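Local coordinates for phage-related conserved hypothetical protein, BB2244 (Bordetella bronchiseptica, PDB 2BDV) that is of unknown function but belongs to the SOS response associated peptidase family, whose relatives shield abasic sites in single-stranded DNA by covalent attachment, at residues I36-R41 with L58-K63; G3-K8 with I95-D100; L128-S133 with A148-D153. One frame throughout, in Å; residues are numbered along the deposited sequence.

How the contacts relate
The N-terminal residues 3-8 open contact 2, whose loop closes only when strand 94-99 reaches its end at residues 95-100. Nested inside that span, contact 1 closes a much shorter loop, bringing residues 58-63 back to 36-41. Contact 3 follows in series: strand 126-133 is joined by strand 147-151 after a short excursion. The three adjoin one another. I36 N probably bonds to I5 O, linking contacts 1 and 2; probable hydrogen bonds from V97 N to F129 O and from G131 N to I95 O link contacts 2 and 3 within the mixed sheet; W60 packs on I149. Contact 2 thus joins that sheet to the edge of the antiparallel one, with contact 1 alongside.

Contact 1: residues I36-R41 with L58-K63; sequences IPPGTR and LPWGYK
P38 lies over one face of the W60 indole, a CH-pi contact in which P38 CG stands 3.8 Å from the centroid of the six-membered ring, almost exactly on its normal. The arrangement follows from the first torsion of W60: with CG anti to the backbone N (chi1 -176°), the indole runs alongside the proline ring and points the same way. The rim of the indole is used as well, for I36 O approaches W60 CZ3 to 3.2 Å near the ring plane. The contact thereby joins two irregular loops, one following strand 35-36 and the other strand 54-57. Two backbone bonds connect them, both through W60: G39 N to W60 O at 2.7 Å and W60 N to T40 O at 2.9 Å. Within the 36-41 loop, T40 OG1 gives a 3.0 Å bond to P37 O, tying the loop to itself.

Towards solvent the contact slackens. The R41 side chain bends at chi2 (-80°) and crosses P59 at a slant, its NE 3.4 Å from P59 CG; NH2 makes a weak hydrogen bond to L141 O. Deeper in, W60 NE1 bonds to I72 O and the indole stacks with F147, reaching I149 of the same strand 147-151. L58 packs on strand 43-46, while I36 leans on I5 and Q7 of strand 5-7.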
loop_
_atom_site.group_PDB
_atom_site.type_symbol
_atom_site.label_atom_id
_atom_site.label_comp_id
_atom_site.label_asym_id
_atom_site.label_seq_id
_atom_site.Cartn_x
_atom_site.Cartn_y
_atom_site.Cartn_z
ATOM N N ILE A 36 -2.573 5.804 -9.646
ATOM C CA ILE A 36 -3.346 5.994 -8.427
ATOM C C ILE A 36 -2.567 6.679 -7.314
ATOM O O ILE A 36 -1.602 6.129 -6.782
ATOM C CB ILE A 36 -3.863 4.646 -7.896
ATOM C CG1 ILE A 36 -4.681 3.940 -8.980
ATOM C CG2 ILE A 36 -4.690 4.866 -6.646
ATOM C CD1 ILE A 36 -5.141 2.548 -8.600
ATOM N N PRO A 37 -2.973 7.904 -6.957
ATOM C CA PRO A 37 -2.295 8.645 -5.894
ATOM C C PRO A 37 -3.097 8.614 -4.607
ATOM O O PRO A 37 -4.218 8.120 -4.575
ATOM C CB PRO A 37 -2.243 10.053 -6.458
ATOM C CG PRO A 37 -3.612 10.171 -7.065
ATOM C CD PRO A 37 -3.769 8.825 -7.794
ATOM N N PRO A 38 -2.516 9.129 -3.523
ATOM C CA PRO A 38 -3.200 9.170 -2.229
ATOM C C PRO A 38 -4.416 10.095 -2.358
ATOM O O PRO A 38 -4.455 10.968 -3.233
ATOM C CB PRO A 38 -2.140 9.754 -1.304
ATOM C CG PRO A 38 -0.875 9.195 -1.887
ATOM C CD PRO A 38 -1.079 9.400 -3.366
ATOM N N GLY A 39 -5.408 9.901 -1.494
ATOM C CA GLY A 39 -6.590 10.740 -1.548
ATOM C C GLY A 39 -7.707 10.154 -2.385
ATOM O O GLY A 39 -8.757 10.773 -2.545
ATOM N N THR A 40 -7.482 8.968 -2.939
ATOM C CA THR A 40 -8.504 8.313 -3.738
ATOM C C THR A 40 -8.967 7.075 -2.978
ATOM O O THR A 40 -8.561 6.854 -1.832
ATOM C CB THR A 40 -7.966 7.891 -5.119
ATOM O OG1 THR A 40 -6.969 6.877 -4.955
ATOM C CG2 THR A 40 -7.348 9.090 -5.841
ATOM N N ARG A 41 -9.813 6.273 -3.616
ATOM C CA ARG A 41 -10.336 5.058 -3.004
ATOM C C ARG A 41 -9.839 3.833 -3.768
ATOM O O ARG A 41 -10.573 3.262 -4.580
ATOM C CB ARG A 41 -11.866 5.058 -3.039
ATOM C CG ARG A 41 -12.532 6.303 -2.483
ATOM C CD ARG A 41 -12.582 6.279 -0.976
ATOM N NE ARG A 41 -13.378 7.384 -0.447
ATOM C CZ ARG A 41 -14.683 7.538 -0.651
ATOM N NH1 ARG A 41 -15.356 6.653 -1.379
ATOM N NH2 ARG A 41 -15.318 8.578 -0.123
ATOM N N LEU A 58 -11.302 1.675 -0.120
ATOM C CA LEU A 58 -11.090 2.454 1.090
ATOM C C LEU A 58 -10.225 3.660 0.737
ATOM O O LEU A 58 -9.477 3.632 -0.245
ATOM C CB LEU A 58 -10.413 1.573 2.151
ATOM C CG LEU A 58 -11.305 0.709 3.063
ATOM C CD1 LEU A 58 -12.355 -0.032 2.255
ATOM C CD2 LEU A 58 -10.432 -0.261 3.838
ATOM N N PRO A 59 -10.339 4.744 1.512
ATOM C CA PRO A 59 -9.572 5.973 1.293
ATOM C C PRO A 59 -8.097 5.813 1.639
ATOM O O PRO A 59 -7.754 5.390 2.750
ATOM C CB PRO A 59 -10.240 6.978 2.231
ATOM C CG PRO A 59 -11.618 6.466 2.364
ATOM C CD PRO A 59 -11.419 4.981 2.481
ATOM N N TRP A 60 -7.235 6.156 0.684
ATOM C CA TRP A 60 -5.790 6.084 0.868
ATOM C C TRP A 60 -5.324 7.430 1.419
ATOM O O TRP A 60 -5.469 8.459 0.760
ATOM C CB TRP A 60 -5.100 5.800 -0.475
ATOM C CG TRP A 60 -3.616 5.612 -0.377
ATOM C CD1 TRP A 60 -2.898 5.369 0.759
ATOM C CD2 TRP A 60 -2.672 5.594 -1.455
ATOM N NE1 TRP A 60 -1.574 5.199 0.458
ATOM C CE2 TRP A 60 -1.407 5.330 -0.896
ATOM C CE3 TRP A 60 -2.774 5.774 -2.844
ATOM C CZ2 TRP A 60 -0.242 5.241 -1.674
ATOM C CZ3 TRP A 60 -1.628 5.687 -3.619
ATOM C CH2 TRP A 60 -0.372 5.421 -3.032
ATOM N N GLY A 61 -4.779 7.424 2.631
ATOM C CA GLY A 61 -4.313 8.656 3.247
ATOM C C GLY A 61 -4.918 8.836 4.628
ATOM O O GLY A 61 -6.091 9.198 4.755
ATOM N N TYR A 62 -4.125 8.582 5.667
ATOM C CA TYR A 62 -4.597 8.697 7.051
ATOM C C TYR A 62 -4.261 10.027 7.719
ATOM O O TYR A 62 -3.098 10.433 7.788
ATOM C CB TYR A 62 -4.049 7.544 7.910
ATOM C CG TYR A 62 -4.465 7.599 9.372
ATOM C CD1 TYR A 62 -5.812 7.634 9.734
ATOM C CD2 TYR A 62 -3.513 7.627 10.394
ATOM C CE1 TYR A 62 -6.200 7.702 11.071
ATOM C CE2 TYR A 62 -3.894 7.691 11.738
ATOM C CZ TYR A 62 -5.237 7.731 12.069
ATOM O OH TYR A 62 -5.633 7.822 13.393
ATOM N N LYS A 63 -5.305 10.684 8.220
ATOM C CA LYS A 63 -5.192 11.968 8.898
ATOM C C LYS A 63 -5.631 11.867 10.359
ATOM O O LYS A 63 -6.824 11.904 10.659
ATOM C CB LYS A 63 -6.064 13.005 8.193
ATOM C CG LYS A 63 -6.027 14.378 8.841
ATOM C CD LYS A 63 -6.955 15.357 8.132
ATOM C CE LYS A 63 -8.413 14.943 8.251
ATOM N NZ LYS A 63 -9.283 15.811 7.410
#

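Contact 2: residues G3-K8 with I95-D100; sequences GRIAQK and ILVPAD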
loop_
_atom_site.group_PDB
_atom_site.type_symbol
_atom_site.label_atom_id
_atom_site.label_comp_id
_atom_site.label_asym_id
_atom_site.label_seq_id
_atom_site.Cartn_x
_atom_site.Cartn_y
_atom_site.Cartn_z
ATOM N N GLY A 3 4.315 6.583 -3.332
ATOM C CA GLY A 3 3.350 7.651 -3.492
ATOM C C GLY A 3 2.375 7.467 -4.629
ATOM O O GLY A 3 1.467 8.276 -4.807
ATOM N N ARG A 4 2.544 6.391 -5.385
ATOM C CA ARG A 4 1.684 6.128 -6.523
ATOM C C ARG A 4 1.691 4.628 -6.812
ATOM O O ARG A 4 2.742 3.990 -6.773
ATOM C CB ARG A 4 2.225 6.889 -7.735
ATOM C CG ARG A 4 1.205 7.220 -8.806
ATOM C CD ARG A 4 0.310 8.375 -8.365
ATOM N NE ARG A 4 1.061 9.597 -8.060
ATOM C CZ ARG A 4 1.636 10.386 -8.968
ATOM N NH1 ARG A 4 2.293 11.475 -8.583
ATOM N NH2 ARG A 4 1.556 10.096 -10.258
ATOM N N ILE A 5 0.524 4.061 -7.097
ATOM C CA ILE A 5 0.447 2.639 -7.408
ATOM C C ILE A 5 -0.387 2.426 -8.666
ATOM O O ILE A 5 -0.975 3.368 -9.212
ATOM C CB ILE A 5 -0.224 1.814 -6.282
ATOM C CG1 ILE A 5 -1.647 2.311 -6.062
ATOM C CG2 ILE A 5 0.631 1.845 -5.028
ATOM C CD1 ILE A 5 -2.487 1.443 -5.114
ATOM N N ALA A 6 -0.436 1.178 -9.117
ATOM C CA ALA A 6 -1.214 0.825 -10.295
ATOM C C ALA A 6 -2.089 -0.399 -10.032
ATOM O O ALA A 6 -1.613 -1.413 -9.527
ATOM C CB ALA A 6 -0.282 0.560 -11.487
ATOM N N GLN A 7 -3.375 -0.276 -10.355
ATOM C CA GLN A 7 -4.336 -1.369 -10.217
ATOM C C GLN A 7 -4.988 -1.539 -11.589
ATOM O O GLN A 7 -6.026 -0.934 -11.883
ATOM C CB GLN A 7 -5.404 -1.053 -9.167
ATOM C CG GLN A 7 -4.881 -1.040 -7.733
ATOM C CD GLN A 7 -5.986 -0.866 -6.695
ATOM O OE1 GLN A 7 -6.986 -0.192 -6.942
ATOM N NE2 GLN A 7 -5.798 -1.464 -5.518
ATOM N N LYS A 8 -4.366 -2.360 -12.429
ATOM C CA LYS A 8 -4.868 -2.592 -13.777
ATOM C C LYS A 8 -5.469 -3.968 -14.061
ATOM O O LYS A 8 -6.148 -4.147 -15.071
ATOM C CB LYS A 8 -3.772 -2.277 -14.791
ATOM C CG LYS A 8 -2.373 -2.673 -14.378
ATOM C CD LYS A 8 -1.359 -1.955 -15.265
ATOM C CE LYS A 8 0.039 -2.506 -15.077
ATOM N NZ LYS A 8 1.021 -1.824 -15.969
ATOM N N ILE A 95 -5.117 -4.486 6.663
ATOM C CA ILE A 95 -5.715 -4.700 5.352
ATOM C C ILE A 95 -4.628 -4.945 4.308
ATOM O O ILE A 95 -3.435 -4.798 4.578
ATOM C CB ILE A 95 -6.529 -3.466 4.889
ATOM C CG1 ILE A 95 -5.583 -2.309 4.545
ATOM C CG2 ILE A 95 -7.490 -3.029 5.990
ATOM C CD1 ILE A 95 -6.213 -1.202 3.685
ATOM N N LEU A 96 -5.061 -5.314 3.113
ATOM C CA LEU A 96 -4.152 -5.537 2.011
ATOM C C LEU A 96 -4.599 -4.623 0.877
ATOM O O LEU A 96 -5.794 -4.397 0.685
ATOM C CB LEU A 96 -4.196 -6.999 1.555
ATOM C CG LEU A 96 -3.726 -7.994 2.614
ATOM C CD1 LEU A 96 -4.232 -9.386 2.308
ATOM C CD2 LEU A 96 -2.198 -7.962 2.676
ATOM N N VAL A 97 -3.629 -4.075 0.150
ATOM C CA VAL A 97 -3.907 -3.216 -0.989
ATOM C C VAL A 97 -3.289 -3.867 -2.215
ATOM O O VAL A 97 -2.064 -3.853 -2.389
ATOM C CB VAL A 97 -3.277 -1.815 -0.839
ATOM C CG1 VAL A 97 -3.575 -0.994 -2.086
ATOM C CG2 VAL A 97 -3.826 -1.110 0.393
ATOM N N PRO A 98 -4.122 -4.457 -3.082
ATOM C CA PRO A 98 -3.607 -5.105 -4.288
ATOM C C PRO A 98 -3.030 -4.087 -5.274
ATOM O O PRO A 98 -3.503 -2.949 -5.355
ATOM C CB PRO A 98 -4.832 -5.830 -4.829
ATOM C CG PRO A 98 -5.954 -4.971 -4.384
ATOM C CD PRO A 98 -5.577 -4.639 -2.972
ATOM N N ALA A 99 -2.004 -4.510 -6.014
ATOM C CA ALA A 99 -1.340 -3.656 -6.989
ATOM C C ALA A 99 -0.491 -4.427 -8.000
ATOM O O ALA A 99 0.188 -5.402 -7.664
ATOM C CB ALA A 99 -0.467 -2.637 -6.267
ATOM N N ASP A 100 -0.525 -3.970 -9.243
ATOM C CA ASP A 100 0.254 -4.592 -10.299
ATOM C C ASP A 100 1.675 -4.033 -10.235
ATOM O O ASP A 100 2.622 -4.635 -10.749
ATOM C CB ASP A 100 -0.423 -4.300 -11.639
ATOM C CG ASP A 100 -1.786 -4.965 -11.742
ATOM O OD1 ASP A 100 -1.838 -6.149 -12.124
ATOM O OD2 ASP A 100 -2.806 -4.323 -11.413
#
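D100 OD2 has two hydrogen-bond partners: K8 N donates to it at 2.7 Å, arriving 40° out of the carboxylate plane, and Y14 OH of helix 11-18 is hydrogen-bonded to the same oxygen. The other oxygen, OD1, pairs with S9 OG, so the carboxylate ties down the residues that leave strand 5-7. K8 CG lies 3.4 Å from D100 OD2, but the extended lysine leaves K8 NZ 6.5 Å from D100 OD2, too far for a salt bridge. A backbone bond, D100 N to A6 O at 2.8 Å, brings the two chains together at a corner: here strand 94-99 of the mixed sheet ends and the chain turns into strand 101-107, the neighbour of strand 5-7 in the antiparallel sheet. Strands 5-7 and 95-99 accordingly run at 77° to each other rather than as sheet partners. Between A6 and K8, Q7 is extended beyond CG, which carries its amide over to P98; Q7 NE2 donates to P98 O at 2.7 Å in a nearly straight bond (171°), with the oxygen in the plane of the Q7 amide, and bonds to L43 O too. I5 meets V97 at about a right angle, I5 CD1 resting 4.0 Å from V97 CG1.

Contact 3: residues L128-S133 with A148-D153; sequences LFAGLS and AIVTND
A first torsion of 178° in V150 turns CG2 to the side of its own nitrogen, against A130; in I149 it is the anti place that CG2 takes, an arrangement that sets it against F129 CB. Both residues reach across with CG2, turned differently about the first torsion. V150 CG2 lies 3.5 Å from A130 O and 4.1 Å from A130 CB, and comes near L132 CG as well. I149 CG2 approaches F129 CB to 3.9 Å, the side chains crossing obliquely.

Between these two groups, which lie on opposite faces, runs an antiparallel strand pairing. L132 and A148 form a hydrogen-bonded pair: L132 N donates to A148 O at 3.1 Å and A148 N returns a bond to L132 O at 3.0 Å. G131 and I149 make the adjoining non-hydrogen-bonded pair, with G131 CA only 3.4 Å from A148 O. A further bond joins V150 N to A130 O at 2.9 Å. The axes of 128-133 and 148-151 are inclined at 125°, well off strictly antiparallel. A130 has another backbone partner in V167. This is the central pairing of the mixed sheet: strand 94-99 flanks 126-133 on its other edge, and strand 73-75 flanks 147-151. W177 of helix 171-178 packs on A130 and L132.

Chemically, the side-chain contacts between the strands are apolar and buried, leaving backbone amides and carbonyls to supply the directional bonds that fix the register.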
loop_
_atom_site.group_PDB
_atom_site.type_symbol
_atom_site.label_atom_id
_atom_site.label_comp_id
_atom_site.label_asym_id
_atom_site.label_seq_id
_atom_site.Cartn_x
_atom_site.Cartn_y
_atom_site.Cartn_z
ATOM N N LEU A 128 0.516 -8.003 -3.112
ATOM C CA LEU A 128 -0.374 -7.814 -1.977
ATOM C C LEU A 128 0.330 -6.937 -0.950
ATOM O O LEU A 128 1.053 -7.446 -0.087
ATOM C CB LEU A 128 -0.755 -9.177 -1.369
ATOM C CG LEU A 128 -1.303 -10.226 -2.354
ATOM C CD1 LEU A 128 -1.582 -11.535 -1.620
ATOM C CD2 LEU A 128 -2.562 -9.725 -3.028
ATOM N N PHE A 129 0.131 -5.619 -1.048
ATOM C CA PHE A 129 0.776 -4.692 -0.112
ATOM C C PHE A 129 0.074 -4.734 1.231
ATOM O O PHE A 129 -1.148 -4.719 1.301
ATOM C CB PHE A 129 0.767 -3.226 -0.616
ATOM C CG PHE A 129 1.536 -2.996 -1.896
ATOM C CD1 PHE A 129 2.462 -3.926 -2.356
ATOM C CD2 PHE A 129 1.312 -1.846 -2.654
ATOM C CE1 PHE A 129 3.141 -3.723 -3.550
ATOM C CE2 PHE A 129 1.986 -1.638 -3.844
ATOM C CZ PHE A 129 2.903 -2.575 -4.295
ATOM N N ALA A 130 0.864 -4.798 2.296
ATOM C CA ALA A 130 0.336 -4.809 3.651
ATOM C C ALA A 130 -0.065 -3.368 3.961
ATOM O O ALA A 130 0.635 -2.425 3.582
ATOM C CB ALA A 130 1.405 -5.276 4.621
ATOM N N GLY A 131 -1.191 -3.196 4.645
ATOM C CA GLY A 131 -1.643 -1.857 4.977
ATOM C C GLY A 131 -2.379 -1.768 6.297
ATOM O O GLY A 131 -2.790 -2.777 6.862
ATOM N N LEU A 132 -2.543 -0.544 6.785
ATOM C CA LEU A 132 -3.232 -0.294 8.044
ATOM C C LEU A 132 -4.281 0.791 7.812
ATOM O O LEU A 132 -3.979 1.873 7.298
ATOM C CB LEU A 132 -2.229 0.157 9.114
ATOM C CG LEU A 132 -1.157 -0.847 9.555
ATOM C CD1 LEU A 132 -0.175 -0.172 10.508
ATOM C CD2 LEU A 132 -1.824 -2.041 10.229
ATOM N N SER A 133 -5.511 0.497 8.203
ATOM C CA SER A 133 -6.601 1.434 8.009
ATOM C C SER A 133 -7.323 1.746 9.312
ATOM O O SER A 133 -7.390 0.914 10.219
ATOM C CB SER A 133 -7.585 0.854 6.982
ATOM O OG SER A 133 -8.810 1.563 6.961
ATOM N N ALA A 148 -2.734 3.667 5.302
ATOM C CA ALA A 148 -1.374 3.920 4.846
ATOM C C ALA A 148 -0.776 2.573 4.396
ATOM O O ALA A 148 -1.115 1.524 4.951
ATOM C CB ALA A 148 -0.541 4.524 5.972
ATOM N N ILE A 149 0.086 2.591 3.381
ATOM C CA ILE A 149 0.727 1.361 2.916
ATOM C C ILE A 149 1.945 1.121 3.808
ATOM O O ILE A 149 2.720 2.040 4.039
ATOM C CB ILE A 149 1.233 1.473 1.443
ATOM C CG1 ILE A 149 0.076 1.814 0.504
ATOM C CG2 ILE A 149 1.850 0.153 0.989
ATOM C CD1 ILE A 149 -1.129 0.936 0.724
ATOM N N VAL A 150 2.107 -0.095 4.329
ATOM C CA VAL A 150 3.275 -0.390 5.172
ATOM C C VAL A 150 4.501 -0.387 4.262
ATOM O O VAL A 150 4.540 -1.117 3.275
ATOM C CB VAL A 150 3.189 -1.767 5.840
ATOM C CG1 VAL A 150 4.461 -2.028 6.647
ATOM C CG2 VAL A 150 1.965 -1.841 6.733
ATOM N N THR A 151 5.486 0.440 4.605
ATOM C CA THR A 151 6.717 0.584 3.836
ATOM C C THR A 151 7.978 0.195 4.628
ATOM O O THR A 151 8.017 0.294 5.856
ATOM C CB THR A 151 6.886 2.039 3.361
ATOM O OG1 THR A 151 6.746 2.919 4.484
ATOM C CG2 THR A 151 5.825 2.392 2.317
ATOM N N ASN A 152 9.013 -0.219 3.903
ATOM C CA ASN A 152 10.275 -0.619 4.504
ATOM C C ASN A 152 11.286 0.489 4.285
ATOM O O ASN A 152 12.175 0.380 3.434
ATOM C CB ASN A 152 10.772 -1.903 3.851
ATOM C CG ASN A 152 11.917 -2.539 4.608
ATOM O OD1 ASN A 152 12.398 -3.605 4.230
ATOM N ND2 ASN A 152 12.360 -1.888 5.683
ATOM N N ASP A 153 11.144 1.556 5.060
ATOM C CA ASP A 153 12.012 2.722 4.953
ATOM C C ASP A 153 13.507 2.411 4.989
ATOM O O ASP A 153 14.286 3.003 4.240
ATOM C CB ASP A 153 11.645 3.720 6.057
ATOM C CG ASP A 153 10.232 4.270 5.898
ATOM O OD1 ASP A 153 9.327 3.495 5.512
ATOM O OD2 ASP A 153 10.024 5.476 6.167
#